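Local coordinates for protein negative regulator of ofd1 (Schizosaccharomyces pombe, PDB 3QTM) that is required for correct translation termination, directly inhibits ofd1 and stabilises the N-terminal transcription factor domain of sre1, probably through that inhibition, at residues Val151-Ile159 / Leu191-Phe202. Residues are numbered along the deposited sequence; the frame is centred on the assembly and turned at random.
Sequences VTQLVNPYI and LSSYLFQFGDQF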
loop_
_atom_site.group_PDB
_atom_site.type_symbol
_atom_site.label_atom_id
_atom_site.label_comp_id
_atom_site.label_asym_id
_atom_site.label_seq_id
_atom_site.Cartn_x
_atom_site.Cartn_y
_atom_site.Cartn_z
ATOM N N VAL A 151 10.664 -18.116 6.469
ATOM C CA VAL A 151 10.373 -16.916 5.696
ATOM C C VAL A 151 10.820 -15.644 6.410
ATOM O O VAL A 151 11.369 -14.738 5.787
ATOM C CB VAL A 151 8.865 -16.788 5.367
ATOM C CG1 VAL A 151 8.350 -18.049 4.730
ATOM C CG2 VAL A 151 8.084 -16.507 6.618
ATOM N N THR A 152 10.583 -15.566 7.718
ATOM C CA THR A 152 10.907 -14.340 8.440
ATOM C C THR A 152 12.400 -14.099 8.414
ATOM O O THR A 152 12.852 -12.964 8.316
ATOM C CB THR A 152 10.385 -14.356 9.879
ATOM O OG1 THR A 152 10.860 -15.528 10.546
ATOM C CG2 THR A 152 8.859 -14.368 9.876
ATOM N N GLN A 153 13.170 -15.179 8.477
ATOM C CA GLN A 153 14.609 -15.068 8.343
ATOM C C GLN A 153 14.922 -14.490 6.957
ATOM O O GLN A 153 15.735 -13.571 6.814
ATOM C CB GLN A 153 15.251 -16.454 8.513
ATOM C CG GLN A 153 16.755 -16.464 8.417
ATOM C CD GLN A 153 17.419 -15.718 9.571
ATOM O OE1 GLN A 153 16.817 -15.519 10.626
ATOM N NE2 GLN A 153 18.672 -15.316 9.374
ATOM N N LEU A 154 14.255 -15.034 5.941
ATOM C CA LEU A 154 14.458 -14.647 4.544
ATOM C C LEU A 154 14.161 -13.185 4.258
ATOM O O LEU A 154 14.943 -12.513 3.595
ATOM C CB LEU A 154 13.540 -15.475 3.648
ATOM C CG LEU A 154 14.092 -16.607 2.804
ATOM C CD1 LEU A 154 13.027 -17.025 1.797
ATOM C CD2 LEU A 154 15.358 -16.169 2.101
ATOM N N VAL A 155 13.022 -12.696 4.751
ATOM C CA VAL A 155 12.511 -11.380 4.340
ATOM C C VAL A 155 12.690 -10.218 5.342
ATOM O O VAL A 155 12.607 -9.054 4.956
ATOM C CB VAL A 155 11.025 -11.464 3.887
ATOM C CG1 VAL A 155 10.845 -12.581 2.839
ATOM C CG2 VAL A 155 10.111 -11.702 5.065
ATOM N N ASN A 156 12.947 -10.518 6.612
ATOM C CA ASN A 156 13.089 -9.460 7.613
ATOM C C ASN A 156 14.055 -8.335 7.229
ATOM O O ASN A 156 13.760 -7.167 7.487
ATOM C CB ASN A 156 13.471 -10.030 8.980
ATOM C CG ASN A 156 12.262 -10.522 9.772
ATOM O OD1 ASN A 156 12.403 -11.295 10.722
ATOM N ND2 ASN A 156 11.068 -10.085 9.377
ATOM N N PRO A 157 15.217 -8.679 6.629
ATOM C CA PRO A 157 16.161 -7.634 6.209
ATOM C C PRO A 157 15.561 -6.664 5.195
ATOM O O PRO A 157 15.868 -5.470 5.270
ATOM C CB PRO A 157 17.303 -8.432 5.573
ATOM C CG PRO A 157 17.238 -9.763 6.267
ATOM C CD PRO A 157 15.783 -10.026 6.428
ATOM N N TYR A 158 14.745 -7.161 4.266
ATOM C CA TYR A 158 14.073 -6.284 3.295
ATOM C C TYR A 158 12.916 -5.505 3.908
ATOM O O TYR A 158 12.712 -4.321 3.608
ATOM C CB TYR A 158 13.611 -7.081 2.076
ATOM C CG TYR A 158 14.789 -7.601 1.291
ATOM C CD1 TYR A 158 15.408 -6.809 0.334
ATOM C CD2 TYR A 158 15.310 -8.868 1.538
ATOM C CE1 TYR A 158 16.515 -7.274 -0.385
ATOM C CE2 TYR A 158 16.417 -9.345 0.835
ATOM C CZ TYR A 158 17.014 -8.537 -0.124
ATOM O OH TYR A 158 18.107 -8.992 -0.832
ATOM N N ILE A 159 12.166 -6.169 4.777
ATOM C CA ILE A 159 11.127 -5.502 5.539
ATOM C C ILE A 159 11.731 -4.326 6.311
ATOM O O ILE A 159 11.209 -3.218 6.300
ATOM C CB ILE A 159 10.475 -6.476 6.535
ATOM C CG1 ILE A 159 9.555 -7.460 5.807
ATOM C CG2 ILE A 159 9.721 -5.722 7.623
ATOM C CD1 ILE A 159 8.391 -6.811 5.072
ATOM N N LEU A 191 3.421 -5.140 2.886
ATOM C CA LEU A 191 3.887 -4.949 4.257
ATOM C C LEU A 191 2.781 -5.278 5.265
ATOM O O LEU A 191 3.036 -5.914 6.279
ATOM C CB LEU A 191 4.404 -3.519 4.472
ATOM C CG LEU A 191 4.942 -3.167 5.866
ATOM C CD1 LEU A 191 6.076 -4.092 6.272
ATOM C CD2 LEU A 191 5.403 -1.704 5.926
ATOM N N SER A 192 1.556 -4.841 4.983
ATOM C CA SER A 192 0.447 -5.065 5.906
ATOM C C SER A 192 0.191 -6.555 6.048
ATOM O O SER A 192 -0.061 -7.064 7.143
ATOM C CB SER A 192 -0.833 -4.381 5.401
ATOM O OG SER A 192 -0.674 -2.978 5.313
ATOM N N SER A 193 0.246 -7.248 4.920
ATOM C CA SER A 193 -0.007 -8.674 4.887
ATOM C C SER A 193 1.066 -9.397 5.690
ATOM O O SER A 193 0.780 -10.333 6.443
ATOM C CB SER A 193 -0.039 -9.165 3.439
ATOM O OG SER A 193 0.029 -10.577 3.382
ATOM N N TYR A 194 2.303 -8.937 5.556
ATOM C CA TYR A 194 3.401 -9.558 6.272
ATOM C C TYR A 194 3.247 -9.424 7.781
ATOM O O TYR A 194 3.463 -10.383 8.520
ATOM C CB TYR A 194 4.742 -8.964 5.854
ATOM C CG TYR A 194 5.901 -9.627 6.549
ATOM C CD1 TYR A 194 6.248 -10.937 6.244
ATOM C CD2 TYR A 194 6.640 -8.957 7.508
ATOM C CE1 TYR A 194 7.293 -11.557 6.863
ATOM C CE2 TYR A 194 7.700 -9.570 8.138
ATOM C CZ TYR A 194 8.021 -10.873 7.812
ATOM O OH TYR A 194 9.076 -11.506 8.434
ATOM N N LEU A 195 2.917 -8.221 8.233
ATOM C CA LEU A 195 2.751 -7.962 9.656
ATOM C C LEU A 195 1.557 -8.726 10.227
ATOM O O LEU A 195 1.509 -9.011 11.416
ATOM C CB LEU A 195 2.568 -6.470 9.903
ATOM C CG LEU A 195 3.736 -5.591 9.467
ATOM C CD1 LEU A 195 3.428 -4.133 9.764
ATOM C CD2 LEU A 195 4.994 -6.022 10.158
ATOM N N PHE A 196 0.591 -9.035 9.369
ATOM C CA PHE A 196 -0.584 -9.797 9.769
ATOM C C PHE A 196 -0.267 -11.297 9.836
ATOM O O PHE A 196 -0.589 -11.970 10.816
ATOM C CB PHE A 196 -1.749 -9.537 8.802
ATOM C CG PHE A 196 -2.854 -10.555 8.896
ATOM C CD1 PHE A 196 -3.746 -10.533 9.961
ATOM C CD2 PHE A 196 -2.996 -11.537 7.925
ATOM C CE1 PHE A 196 -4.761 -11.475 10.058
ATOM C CE2 PHE A 196 -4.009 -12.484 8.012
ATOM C CZ PHE A 196 -4.894 -12.450 9.081
ATOM N N GLN A 197 0.369 -11.808 8.786
ATOM C CA GLN A 197 0.705 -13.215 8.702
ATOM C C GLN A 197 1.715 -13.578 9.777
ATOM O O GLN A 197 1.649 -14.659 10.352
ATOM C CB GLN A 197 1.273 -13.549 7.323
ATOM C CG GLN A 197 0.274 -13.432 6.179
ATOM C CD GLN A 197 -0.172 -14.781 5.657
ATOM O OE1 GLN A 197 0.606 -15.740 5.647
ATOM N NE2 GLN A 197 -1.425 -14.865 5.215
ATOM N N PHE A 198 2.638 -12.665 10.058
ATOM C CA PHE A 198 3.780 -12.982 10.912
ATOM C C PHE A 198 3.950 -12.015 12.072
ATOM O O PHE A 198 5.054 -11.827 12.574
ATOM C CB PHE A 198 5.062 -13.039 10.071
ATOM C CG PHE A 198 4.994 -14.031 8.944
ATOM C CD1 PHE A 198 4.590 -13.637 7.678
ATOM C CD2 PHE A 198 5.311 -15.367 9.159
ATOM C CE1 PHE A 198 4.511 -14.551 6.639
ATOM C CE2 PHE A 198 5.235 -16.284 8.131
ATOM C CZ PHE A 198 4.832 -15.878 6.865
ATOM N N GLY A 199 2.855 -11.411 12.504
ATOM C CA GLY A 199 2.913 -10.425 13.567
ATOM C C GLY A 199 3.212 -11.051 14.913
ATOM O O GLY A 199 3.500 -10.348 15.884
ATOM N N ASP A 200 3.140 -12.379 14.958
ATOM C CA ASP A 200 3.411 -13.142 16.171
ATOM C C ASP A 200 4.795 -12.813 16.709
ATOM O O ASP A 200 5.019 -12.819 17.917
ATOM C CB ASP A 200 3.328 -14.642 15.874
ATOM C CG ASP A 200 2.916 -15.457 17.088
ATOM O OD1 ASP A 200 3.810 -15.961 17.809
ATOM O OD2 ASP A 200 1.694 -15.593 17.319
ATOM N N GLN A 201 5.718 -12.512 15.803
ATOM C CA GLN A 201 7.119 -12.327 16.163
ATOM C C GLN A 201 7.448 -10.899 16.603
ATOM O O GLN A 201 8.525 -10.638 17.138
ATOM C CB GLN A 201 8.011 -12.740 14.991
ATOM C CG GLN A 201 7.466 -13.943 14.225
ATOM C CD GLN A 201 8.563 -14.794 13.607
ATOM O OE1 GLN A 201 9.662 -14.308 13.324
ATOM N NE2 GLN A 201 8.272 -16.078 13.399
ATOM N N PHE A 202 6.523 -9.972 16.383
ATOM C CA PHE A 202 6.786 -8.579 16.713
ATOM C C PHE A 202 6.078 -8.161 17.985
ATOM O O PHE A 202 5.020 -8.689 18.331
ATOM C CB PHE A 202 6.361 -7.662 15.563
ATOM C CG PHE A 202 6.998 -8.003 14.248
ATOM C CD1 PHE A 202 8.289 -7.584 13.958
ATOM C CD2 PHE A 202 6.302 -8.738 13.297
ATOM C CE1 PHE A 202 8.877 -7.891 12.742
ATOM C CE2 PHE A 202 6.879 -9.052 12.082
ATOM C CZ PHE A 202 8.170 -8.628 11.803
HETATM O O HOH W 1 9.994 -17.823 12.002
HETATM O O HOH W 2 9.786 -11.756 12.636
#
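Y194 is the knob of this contact: its ring pushes from helix 188-197 into the hole formed by T152, V155, N156 and I159. A chi1 of -178°, which sets CG opposite the backbone N, carries the ring out toward the other helix. I159 lies over it in an off-centre CH-pi contact, CG1 4.0 Å from the ring centroid, while V155 comes in from the same side of the ring, its CG2 3.3 Å from CE1 of Y194. At the far end the phenol OH lies 2.6 Å from ND2 of N156, which comes in at the ring edge with its amide plane nearly perpendicular to the ring. An alanine in place of Y194 would probably leave the hole between the four residues unfilled, with V155 and I159 lacking their aromatic partner and the N156 amide its close polar neighbour. Beyond the ring, I159 CD1 meets CD1 of L191 at 3.8 Å. Toward the other end, V151 brings CG2 close to CE2 and CZ of F198, and T152 lays CG2 3.8 Å from CD2 of the same ring. Polar groups close the contact around Q201: T152 OG1 faces Q201 OE1 at 3.3 Å, at most a weak hydrogen bond, and one water links OG1 to Q201 NE2. A second water donates to both N156 OD1 and Q201 OE1. The two short helical segments run obliquely antiparallel, 137° between their N-to-C directions, with axes 12.2 Å apart, a wide spacing bridged by the tyrosine. In this all-helical TPR-clan protein, helix 119-142 backs V151 and V155, while helices 204-209 and 213-220 pack against F202 and L191 respectively.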